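PDB 3PJ0: Lmo0305 protein from Listeria monocytogenes, which belongs to the beta-eliminating lyase family of pyridoxal-phosphate-dependent enzymes and carries its cofactor covalently bound, its precise function being unassigned. Local coordinates for residues R180-Y188 with F253-F264. Numbering follows the deposited sequence. Where two conformers were deposited one is given.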
# COMPACT_ATOMS: atom_id res chain seq x y z
N ARG A 180 -18.40 -4.91 0.18
CA ARG A 180 -19.13 -6.17 0.41
C ARG A 180 -20.08 -6.49 -0.73
O ARG A 180 -21.17 -7.05 -0.54
CB ARG A 180 -19.89 -6.11 1.74
CG ARG A 180 -18.97 -6.06 2.98
CD ARG A 180 -19.70 -5.74 4.29
NE ARG A 180 -18.71 -5.71 5.38
CZ ARG A 180 -17.91 -4.68 5.64
NH1 ARG A 180 -17.98 -3.54 4.96
NH2 ARG A 180 -17.02 -4.78 6.62
N LEU A 181 -19.69 -6.13 -1.95
CA LEU A 181 -20.54 -6.43 -3.11
C LEU A 181 -20.83 -7.92 -3.34
O LEU A 181 -21.96 -8.30 -3.66
CB LEU A 181 -19.91 -5.89 -4.40
CG LEU A 181 -20.67 -6.20 -5.70
CD1 LEU A 181 -22.09 -5.53 -5.72
CD2 LEU A 181 -19.80 -5.72 -6.87
N TRP A 182 -19.80 -8.74 -3.23
CA TRP A 182 -19.92 -10.16 -3.53
C TRP A 182 -20.99 -10.82 -2.66
O TRP A 182 -21.74 -11.68 -3.10
CB TRP A 182 -18.58 -10.87 -3.32
CG TRP A 182 -17.36 -10.11 -3.88
CD1 TRP A 182 -16.34 -9.59 -3.14
CD2 TRP A 182 -17.05 -9.81 -5.25
NE1 TRP A 182 -15.41 -9.01 -3.95
CE2 TRP A 182 -15.82 -9.10 -5.25
CE3 TRP A 182 -17.69 -10.04 -6.47
CZ2 TRP A 182 -15.22 -8.62 -6.43
CZ3 TRP A 182 -17.09 -9.58 -7.63
CH2 TRP A 182 -15.86 -8.89 -7.60
N GLU A 183 -21.07 -10.35 -1.42
CA GLU A 183 -21.99 -10.89 -0.44
C GLU A 183 -23.48 -10.61 -0.69
O GLU A 183 -24.33 -11.27 -0.08
CB GLU A 183 -21.64 -10.34 0.95
CG GLU A 183 -20.29 -10.71 1.50
CD GLU A 183 -19.15 -9.76 1.18
OE1 GLU A 183 -18.94 -9.42 0.00
OE2 GLU A 183 -18.41 -9.41 2.13
N ILE A 184 -23.79 -9.61 -1.53
CA ILE A 184 -25.20 -9.23 -1.77
C ILE A 184 -25.85 -9.79 -3.06
O ILE A 184 -27.06 -9.71 -3.22
CB ILE A 184 -25.38 -7.68 -1.74
CG1 ILE A 184 -24.78 -6.97 -2.98
CG2 ILE A 184 -24.80 -7.10 -0.46
CD1 ILE A 184 -24.98 -5.49 -3.01
N THR A 185 -25.08 -10.40 -3.94
CA THR A 185 -25.68 -10.93 -5.18
C THR A 185 -26.74 -12.02 -4.90
O THR A 185 -27.76 -12.05 -5.56
CB THR A 185 -24.64 -11.37 -6.22
OG1 THR A 185 -23.92 -12.51 -5.76
CG2 THR A 185 -23.66 -10.24 -6.50
N PRO A 186 -26.53 -12.87 -3.87
CA PRO A 186 -27.60 -13.88 -3.61
C PRO A 186 -28.99 -13.28 -3.27
O PRO A 186 -30.01 -13.70 -3.84
CB PRO A 186 -27.05 -14.70 -2.44
CG PRO A 186 -25.55 -14.51 -2.52
CD PRO A 186 -25.34 -13.09 -3.02
N PHE A 187 -29.02 -12.26 -2.41
CA PHE A 187 -30.27 -11.61 -2.03
C PHE A 187 -30.90 -10.85 -3.19
O PHE A 187 -32.08 -11.00 -3.45
CB PHE A 187 -30.08 -10.64 -0.85
CG PHE A 187 -31.28 -9.77 -0.61
CD1 PHE A 187 -32.39 -10.27 0.03
CD2 PHE A 187 -31.32 -8.47 -1.10
CE1 PHE A 187 -33.53 -9.46 0.22
CE2 PHE A 187 -32.44 -7.68 -0.91
CZ PHE A 187 -33.55 -8.17 -0.26
N TYR A 188 -30.10 -10.08 -3.91
CA TYR A 188 -30.64 -9.36 -5.05
C TYR A 188 -31.00 -10.24 -6.25
O TYR A 188 -31.80 -9.85 -7.07
CB TYR A 188 -29.70 -8.25 -5.50
CG TYR A 188 -29.78 -6.94 -4.75
CD1 TYR A 188 -30.99 -6.42 -4.27
CD2 TYR A 188 -28.65 -6.14 -4.64
CE1 TYR A 188 -31.05 -5.16 -3.64
CE2 TYR A 188 -28.70 -4.87 -4.03
CZ TYR A 188 -29.89 -4.38 -3.55
OH TYR A 188 -29.89 -3.13 -2.94
N PHE A 253 -10.49 -15.23 -3.95
CA PHE A 253 -11.69 -14.96 -4.77
C PHE A 253 -12.20 -16.28 -5.40
O PHE A 253 -13.38 -16.62 -5.32
CB PHE A 253 -11.38 -13.93 -5.87
CG PHE A 253 -12.56 -13.58 -6.70
CD1 PHE A 253 -13.44 -12.62 -6.29
CD2 PHE A 253 -12.80 -14.24 -7.88
CE1 PHE A 253 -14.60 -12.32 -7.06
CE2 PHE A 253 -13.94 -13.93 -8.68
CZ PHE A 253 -14.82 -12.96 -8.25
N GLU A 254 -11.29 -17.06 -6.00
CA GLU A 254 -11.73 -18.29 -6.66
C GLU A 254 -12.19 -19.33 -5.64
O GLU A 254 -13.14 -20.09 -5.89
CB GLU A 254 -10.65 -18.84 -7.60
CG GLU A 254 -10.44 -18.01 -8.84
CD GLU A 254 -11.66 -17.99 -9.76
OE1 GLU A 254 -12.32 -19.04 -9.88
OE2 GLU A 254 -11.94 -16.95 -10.37
N LYS A 255 -11.54 -19.34 -4.48
CA LYS A 255 -11.90 -20.27 -3.42
C LYS A 255 -13.24 -19.98 -2.82
O LYS A 255 -13.96 -20.91 -2.53
CB LYS A 255 -10.87 -20.21 -2.29
CG LYS A 255 -11.17 -21.11 -1.08
CD LYS A 255 -10.07 -20.87 -0.03
CE LYS A 255 -10.34 -21.54 1.27
NZ LYS A 255 -10.19 -23.05 1.22
N ARG A 256 -13.62 -18.71 -2.66
CA ARG A 256 -14.83 -18.38 -1.91
C ARG A 256 -15.99 -17.70 -2.64
O ARG A 256 -17.08 -17.66 -2.10
CB ARG A 256 -14.47 -17.58 -0.68
CG ARG A 256 -13.49 -18.29 0.26
CD ARG A 256 -13.40 -17.61 1.62
NE ARG A 256 -12.54 -18.35 2.55
CZ ARG A 256 -11.38 -17.95 3.05
NH1 ARG A 256 -10.86 -16.75 2.77
NH2 ARG A 256 -10.75 -18.74 3.92
N ILE A 257 -15.76 -17.18 -3.85
CA ILE A 257 -16.84 -16.49 -4.57
C ILE A 257 -18.08 -17.41 -4.74
O ILE A 257 -19.24 -16.96 -4.59
CB ILE A 257 -16.37 -15.90 -5.92
CG1 ILE A 257 -17.43 -14.93 -6.51
CG2 ILE A 257 -16.07 -17.02 -6.96
CD1 ILE A 257 -17.86 -13.79 -5.57
N GLY A 258 -17.87 -18.71 -4.96
CA GLY A 258 -18.99 -19.63 -5.11
C GLY A 258 -19.76 -19.94 -3.83
O GLY A 258 -20.77 -20.67 -3.87
N LYS A 259 -19.27 -19.44 -2.69
CA LYS A 259 -19.92 -19.65 -1.39
C LYS A 259 -20.82 -18.50 -0.92
O LYS A 259 -21.37 -18.58 0.19
CB LYS A 259 -18.86 -19.88 -0.31
CG LYS A 259 -17.96 -21.09 -0.55
CD LYS A 259 -17.14 -21.39 0.69
CE LYS A 259 -16.13 -22.51 0.48
NZ LYS A 259 -15.20 -22.65 1.65
N MSE A 260 -20.98 -17.44 -1.70
CA MSE A 260 -21.78 -16.31 -1.23
C MSE A 260 -23.21 -16.70 -0.87
O MSE A 260 -23.73 -16.23 0.15
CB MSE A 260 -21.73 -15.12 -2.22
CG MSE A 260 -20.32 -14.59 -2.44
SE MSE A 260 -19.56 -13.85 -0.82
CE MSE A 260 -17.69 -14.44 -1.05
N ALA A 261 -23.85 -17.54 -1.69
CA ALA A 261 -25.22 -18.00 -1.39
C ALA A 261 -25.28 -18.84 -0.10
O ALA A 261 -26.23 -18.71 0.69
CB ALA A 261 -25.80 -18.77 -2.56
N GLU A 262 -24.28 -19.70 0.07
CA GLU A 262 -24.13 -20.55 1.27
C GLU A 262 -24.00 -19.69 2.55
O GLU A 262 -24.59 -20.01 3.60
CB GLU A 262 -22.88 -21.44 1.11
CG GLU A 262 -22.45 -22.15 2.37
CD GLU A 262 -21.09 -22.82 2.26
OE1 GLU A 262 -20.68 -23.23 1.15
OE2 GLU A 262 -20.45 -22.96 3.32
N TYR A 263 -23.19 -18.63 2.47
CA TYR A 263 -22.99 -17.73 3.62
C TYR A 263 -24.26 -16.96 3.93
O TYR A 263 -24.56 -16.72 5.07
CB TYR A 263 -21.86 -16.68 3.40
CG TYR A 263 -20.45 -17.19 3.16
CD1 TYR A 263 -20.01 -18.44 3.65
CD2 TYR A 263 -19.51 -16.38 2.52
CE1 TYR A 263 -18.71 -18.86 3.43
CE2 TYR A 263 -18.21 -16.79 2.33
CZ TYR A 263 -17.82 -18.02 2.77
OH TYR A 263 -16.51 -18.38 2.58
N PHE A 264 -25.00 -16.57 2.88
CA PHE A 264 -26.30 -15.87 3.04
C PHE A 264 -27.32 -16.76 3.74
O PHE A 264 -27.99 -16.32 4.68
CB PHE A 264 -26.78 -15.40 1.65
CG PHE A 264 -28.19 -14.89 1.58
CD1 PHE A 264 -28.67 -13.93 2.46
CD2 PHE A 264 -29.03 -15.33 0.55
CE1 PHE A 264 -29.99 -13.46 2.35
CE2 PHE A 264 -30.33 -14.84 0.41
CZ PHE A 264 -30.81 -13.91 1.30
O HOH W 1 -23.38 -13.71 1.37
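Trp-182 lays one face of its indole against the edge of the Phe-253 ring: the six-membered centroids are 4.9 Å apart and the planes meet at 73°, which makes the pair T-shaped. Phe-253 CE1 does the touching, 3.7 Å from Trp-182 CH2. With CG anti to the backbone N (chi1 -178°), the ring end of Phe-253 swings nearer to Trp-182. Where the tryptophan side chain leaves the backbone, Ile-257 CD1 comes to 3.8 Å from Trp-182 CB. The indole NE1 bonds to Ser-205 O.

Met-260, a selenomethionine, lays CG 3.3 Å from Trp-182 O, and bends at chi2 and chi3 bring its SE 3.8 Å from Glu-183 CA. Beyond it Pro-186 sits over the start of helix 260-275, with CG 3.6 Å from Ala-261 N, and its CB reaches 3.6 Å from Phe-264 CD2. The same Phe-264 ring has the backbone N of Phe-187 over one face, and Phe-264 CZ touches Phe-187 CB.

Segment 180-188 follows strand 173-178 of a mixed seven-stranded sheet, which with the lysine-bound cofactor fits the large domain of a fold-type I pyridoxal-phosphate enzyme. Arg-180 NH1 bonds to O3 of LLP at position 208; Trp-182 to Phe-187 pack on the junction of helices 243-256 and 260-275. A water donates to Glu-183 O and, at 2.8 Å, to Met-260 O. Apolar and aromatic surfaces therefore do most of the joining, with one water bridging two carbonyls that cannot bond each other directly.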